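Local atomic coordinates of phosphate-binding protein (PDB entry 5UB3), a protein that probably acts as a periplasmic receptor of the phosphonate-binding family, pairing with a diguanylate cyclase, and here holds chloride. Residues 14-26 against 241-253. Residues are numbered along the deposited sequence; the frame is centred on the assembly and turned at random. Where two conformers were deposited one is given.
Sequences PASHYEQLKPLLD and AGPALKRFFDTTG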
# COMPACT_ATOMS: atom_id res chain seq x y z
N PRO A 14 -4.19 0.64 -14.18
CA PRO A 14 -5.61 0.25 -14.14
C PRO A 14 -6.01 -0.86 -15.12
O PRO A 14 -6.84 -1.67 -14.78
CB PRO A 14 -6.34 1.53 -14.49
CG PRO A 14 -5.31 2.42 -15.13
CD PRO A 14 -4.02 2.06 -14.49
N ALA A 15 -5.43 -0.87 -16.32
CA ALA A 15 -5.60 -1.98 -17.29
C ALA A 15 -5.49 -3.34 -16.66
O ALA A 15 -6.32 -4.25 -16.88
CB ALA A 15 -4.57 -1.84 -18.40
N SER A 16 -4.47 -3.48 -15.82
CA SER A 16 -4.23 -4.72 -15.11
C SER A 16 -5.02 -4.88 -13.80
O SER A 16 -5.46 -5.98 -13.45
CB SER A 16 -2.72 -4.86 -14.88
OG SER A 16 -2.45 -5.19 -13.54
N HIS A 17 -5.24 -3.79 -13.06
CA HIS A 17 -5.89 -3.96 -11.75
C HIS A 17 -7.38 -4.11 -11.85
O HIS A 17 -7.99 -4.58 -10.92
CB HIS A 17 -5.49 -2.82 -10.81
CG HIS A 17 -4.01 -2.81 -10.53
ND1 HIS A 17 -3.39 -3.83 -9.85
CD2 HIS A 17 -3.03 -1.97 -10.93
CE1 HIS A 17 -2.09 -3.59 -9.79
NE2 HIS A 17 -1.85 -2.48 -10.45
N TYR A 18 -7.97 -3.66 -12.96
CA TYR A 18 -9.40 -3.85 -13.21
C TYR A 18 -9.82 -5.26 -12.91
O TYR A 18 -10.78 -5.49 -12.19
CB TYR A 18 -9.74 -3.56 -14.63
CG TYR A 18 -11.23 -3.65 -14.93
CD1 TYR A 18 -12.07 -2.56 -14.75
CD2 TYR A 18 -11.77 -4.83 -15.38
CE1 TYR A 18 -13.43 -2.66 -15.01
CE2 TYR A 18 -13.11 -4.97 -15.59
CZ TYR A 18 -13.91 -3.89 -15.47
OH TYR A 18 -15.21 -4.08 -15.75
N GLU A 19 -9.05 -6.21 -13.46
CA GLU A 19 -9.32 -7.65 -13.35
C GLU A 19 -9.28 -8.19 -11.94
O GLU A 19 -9.80 -9.23 -11.66
CB GLU A 19 -8.28 -8.43 -14.15
CG GLU A 19 -8.20 -8.11 -15.64
CD GLU A 19 -6.97 -8.76 -16.25
OE1 GLU A 19 -5.83 -8.54 -15.76
OE2 GLU A 19 -7.13 -9.55 -17.19
N GLN A 20 -8.52 -7.52 -11.09
CA GLN A 20 -8.39 -7.86 -9.68
C GLN A 20 -9.62 -7.48 -8.84
O GLN A 20 -9.93 -8.12 -7.85
CB GLN A 20 -7.09 -7.21 -9.17
CG GLN A 20 -5.88 -7.74 -9.95
CD GLN A 20 -4.62 -7.85 -9.10
OE1 GLN A 20 -3.89 -6.86 -8.94
NE2 GLN A 20 -4.39 -9.05 -8.50
N LEU A 21 -10.37 -6.48 -9.30
CA LEU A 21 -11.49 -5.97 -8.60
C LEU A 21 -12.85 -6.48 -9.08
O LEU A 21 -13.76 -6.67 -8.27
CB LEU A 21 -11.45 -4.45 -8.73
CG LEU A 21 -10.18 -3.80 -8.16
CD1 LEU A 21 -10.25 -2.33 -8.55
CD2 LEU A 21 -10.13 -3.93 -6.65
N LYS A 22 -13.00 -6.69 -10.39
CA LYS A 22 -14.34 -6.97 -10.94
C LYS A 22 -14.92 -8.26 -10.42
O LYS A 22 -16.10 -8.29 -10.04
CB LYS A 22 -14.34 -6.98 -12.48
CG LYS A 22 -15.71 -7.31 -13.08
CD LYS A 22 -16.74 -6.26 -12.67
CE LYS A 22 -17.93 -6.10 -13.62
NZ LYS A 22 -18.75 -4.91 -13.21
N PRO A 23 -14.13 -9.35 -10.39
CA PRO A 23 -14.71 -10.59 -9.85
C PRO A 23 -15.33 -10.47 -8.45
O PRO A 23 -16.45 -10.95 -8.24
CB PRO A 23 -13.54 -11.56 -9.85
CG PRO A 23 -12.63 -11.06 -10.92
CD PRO A 23 -12.71 -9.56 -10.81
N LEU A 24 -14.65 -9.82 -7.50
CA LEU A 24 -15.23 -9.72 -6.15
C LEU A 24 -16.42 -8.76 -6.14
O LEU A 24 -17.40 -9.01 -5.41
CB LEU A 24 -14.17 -9.31 -5.12
CG LEU A 24 -14.67 -9.21 -3.69
CD1 LEU A 24 -15.16 -10.59 -3.23
CD2 LEU A 24 -13.60 -8.65 -2.74
N LEU A 25 -16.35 -7.69 -6.93
CA LEU A 25 -17.47 -6.75 -7.08
C LEU A 25 -18.67 -7.50 -7.60
O LEU A 25 -19.74 -7.34 -7.07
CB LEU A 25 -17.13 -5.61 -8.00
CG LEU A 25 -18.18 -4.53 -8.17
CD1 LEU A 25 -18.34 -3.68 -6.91
CD2 LEU A 25 -17.86 -3.69 -9.40
N ASP A 26 -18.48 -8.37 -8.59
CA ASP A 26 -19.57 -9.23 -9.12
C ASP A 26 -20.12 -10.22 -8.12
O ASP A 26 -21.29 -10.49 -8.13
CB ASP A 26 -19.16 -9.95 -10.38
CG ASP A 26 -18.97 -8.99 -11.55
OD1 ASP A 26 -19.29 -7.81 -11.42
OD2 ASP A 26 -18.51 -9.40 -12.60
N ALA A 241 -16.91 -17.51 -3.56
CA ALA A 241 -16.03 -16.31 -3.48
C ALA A 241 -14.53 -16.61 -3.70
O ALA A 241 -13.72 -15.67 -3.82
CB ALA A 241 -16.26 -15.61 -2.14
N GLY A 242 -14.17 -17.90 -3.80
CA GLY A 242 -12.79 -18.35 -3.91
C GLY A 242 -11.99 -17.76 -5.04
O GLY A 242 -10.99 -17.08 -4.80
N PRO A 243 -12.42 -18.00 -6.29
CA PRO A 243 -11.69 -17.37 -7.39
C PRO A 243 -11.63 -15.85 -7.28
O PRO A 243 -10.58 -15.24 -7.52
CB PRO A 243 -12.50 -17.80 -8.61
CG PRO A 243 -12.96 -19.16 -8.20
CD PRO A 243 -13.38 -19.00 -6.79
N ALA A 244 -12.75 -15.24 -6.93
CA ALA A 244 -12.81 -13.77 -6.81
C ALA A 244 -11.82 -13.25 -5.77
O ALA A 244 -11.16 -12.24 -5.98
CB ALA A 244 -14.23 -13.33 -6.44
N LEU A 245 -11.67 -13.96 -4.66
CA LEU A 245 -10.77 -13.47 -3.63
C LEU A 245 -9.31 -13.67 -4.03
O LEU A 245 -8.45 -12.84 -3.68
CB LEU A 245 -11.07 -14.11 -2.31
CG LEU A 245 -12.33 -13.53 -1.70
CD1 LEU A 245 -12.78 -14.43 -0.53
CD2 LEU A 245 -12.09 -12.09 -1.26
N LYS A 246 -9.04 -14.71 -4.81
CA LYS A 246 -7.68 -14.98 -5.30
C LYS A 246 -7.23 -13.81 -6.18
O LYS A 246 -6.13 -13.24 -6.01
CB LYS A 246 -7.64 -16.35 -6.03
CG LYS A 246 -6.38 -16.70 -6.83
CD LYS A 246 -5.07 -16.48 -6.07
CE LYS A 246 -4.81 -17.55 -5.00
NZ LYS A 246 -4.31 -18.84 -5.55
N ARG A 247 -8.15 -13.40 -7.04
CA ARG A 247 -7.93 -12.28 -7.96
C ARG A 247 -7.79 -10.93 -7.21
O ARG A 247 -7.10 -10.00 -7.66
CB ARG A 247 -9.15 -12.20 -8.90
CG ARG A 247 -9.40 -13.42 -9.82
CD ARG A 247 -8.61 -13.49 -11.12
NE ARG A 247 -7.91 -12.26 -11.48
CZ ARG A 247 -7.05 -12.15 -12.50
NH1 ARG A 247 -6.44 -10.98 -12.72
NH2 ARG A 247 -6.81 -13.17 -13.32
N PHE A 248 -8.48 -10.84 -6.07
CA PHE A 248 -8.50 -9.67 -5.23
C PHE A 248 -7.24 -9.63 -4.35
O PHE A 248 -7.33 -9.68 -3.15
CB PHE A 248 -9.80 -9.68 -4.41
CG PHE A 248 -10.20 -8.36 -3.82
CD1 PHE A 248 -10.62 -7.34 -4.61
CD2 PHE A 248 -10.25 -8.19 -2.45
CE1 PHE A 248 -11.07 -6.15 -4.05
CE2 PHE A 248 -10.71 -7.01 -1.88
CZ PHE A 248 -11.07 -5.98 -2.69
N PHE A 249 -6.08 -9.49 -4.98
CA PHE A 249 -4.76 -9.35 -4.30
C PHE A 249 -4.50 -10.51 -3.37
O PHE A 249 -3.86 -10.36 -2.32
CB PHE A 249 -4.76 -8.05 -3.54
CG PHE A 249 -5.37 -6.94 -4.33
CD1 PHE A 249 -4.79 -6.56 -5.53
CD2 PHE A 249 -6.59 -6.37 -3.96
CE1 PHE A 249 -5.37 -5.58 -6.32
CE2 PHE A 249 -7.17 -5.38 -4.73
CZ PHE A 249 -6.56 -4.97 -5.91
N ASP A 250 -5.03 -11.66 -3.79
CA ASP A 250 -4.93 -12.91 -3.04
C ASP A 250 -5.42 -12.73 -1.64
O ASP A 250 -4.73 -13.01 -0.67
CB ASP A 250 -3.51 -13.45 -3.09
CG ASP A 250 -3.40 -14.88 -2.57
OD1 ASP A 250 -4.34 -15.66 -2.60
OD2 ASP A 250 -2.35 -15.20 -2.07
N THR A 251 -6.61 -12.20 -1.52
CA THR A 251 -7.17 -11.97 -0.17
C THR A 251 -7.56 -13.31 0.44
O THR A 251 -8.23 -14.10 -0.17
CB THR A 251 -8.35 -11.00 -0.21
OG1 THR A 251 -7.86 -9.71 -0.67
CG2 THR A 251 -9.01 -10.88 1.16
N THR A 252 -7.04 -13.58 1.61
CA THR A 252 -7.20 -14.88 2.27
C THR A 252 -8.00 -14.70 3.54
O THR A 252 -8.31 -15.68 4.23
CB THR A 252 -5.84 -15.50 2.62
OG1 THR A 252 -5.02 -14.51 3.27
CG2 THR A 252 -5.12 -16.01 1.38
N GLY A 253 -8.33 -13.47 3.88
CA GLY A 253 -9.05 -13.21 5.09
C GLY A 253 -9.50 -11.78 5.24
O GLY A 253 -8.85 -10.87 4.76
O HOH W 1 -11.64 -9.93 -7.57
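Leu24 sets its CD2 methyl squarely on one face of the Phe248 ring, a CH-pi contact with the carbon 3.3 Å from the ring centroid and 10° off its normal. CG of Leu24 stands anti to the backbone N (chi1 -179°), which carries the branch over the ring. Its other methyl, CD1, meets Leu245 CD2. CE2 of Phe249 lies over the opposite face of Phe248, near the rim. Leu21 CD2 sits in the notch where the two rings meet, 3.5 Å from Phe248 CE1 and 3.8 Å from Phe249 CZ. Beside this, the small Ala244 lets the helices close to 7.6 Å between axes; its methyl rests on Pro23 and the backbone of Leu24. Where Leu24 N lacks its bond to the turn before, a water links it to Gln20 O and Ala244 O. Gln20 lies across Phe249, amide and ring 71° apart. His17 ND1 grips Gln20 OE1 at 3.2 Å, while Gln20 NE2 makes a weak bond to Arg247 O. At the margin the bent Arg247 chain brings NH1 beside Glu19 CB; the salt bridge to Glu19 OE1 is long. Leu21, Leu24 and Leu25 of helix 14-26, and Phe248 just past helix 242-247, pack on strands that include 4-8 and 62-66, consistent with the alpha/beta lobe of a type II periplasmic binding protein.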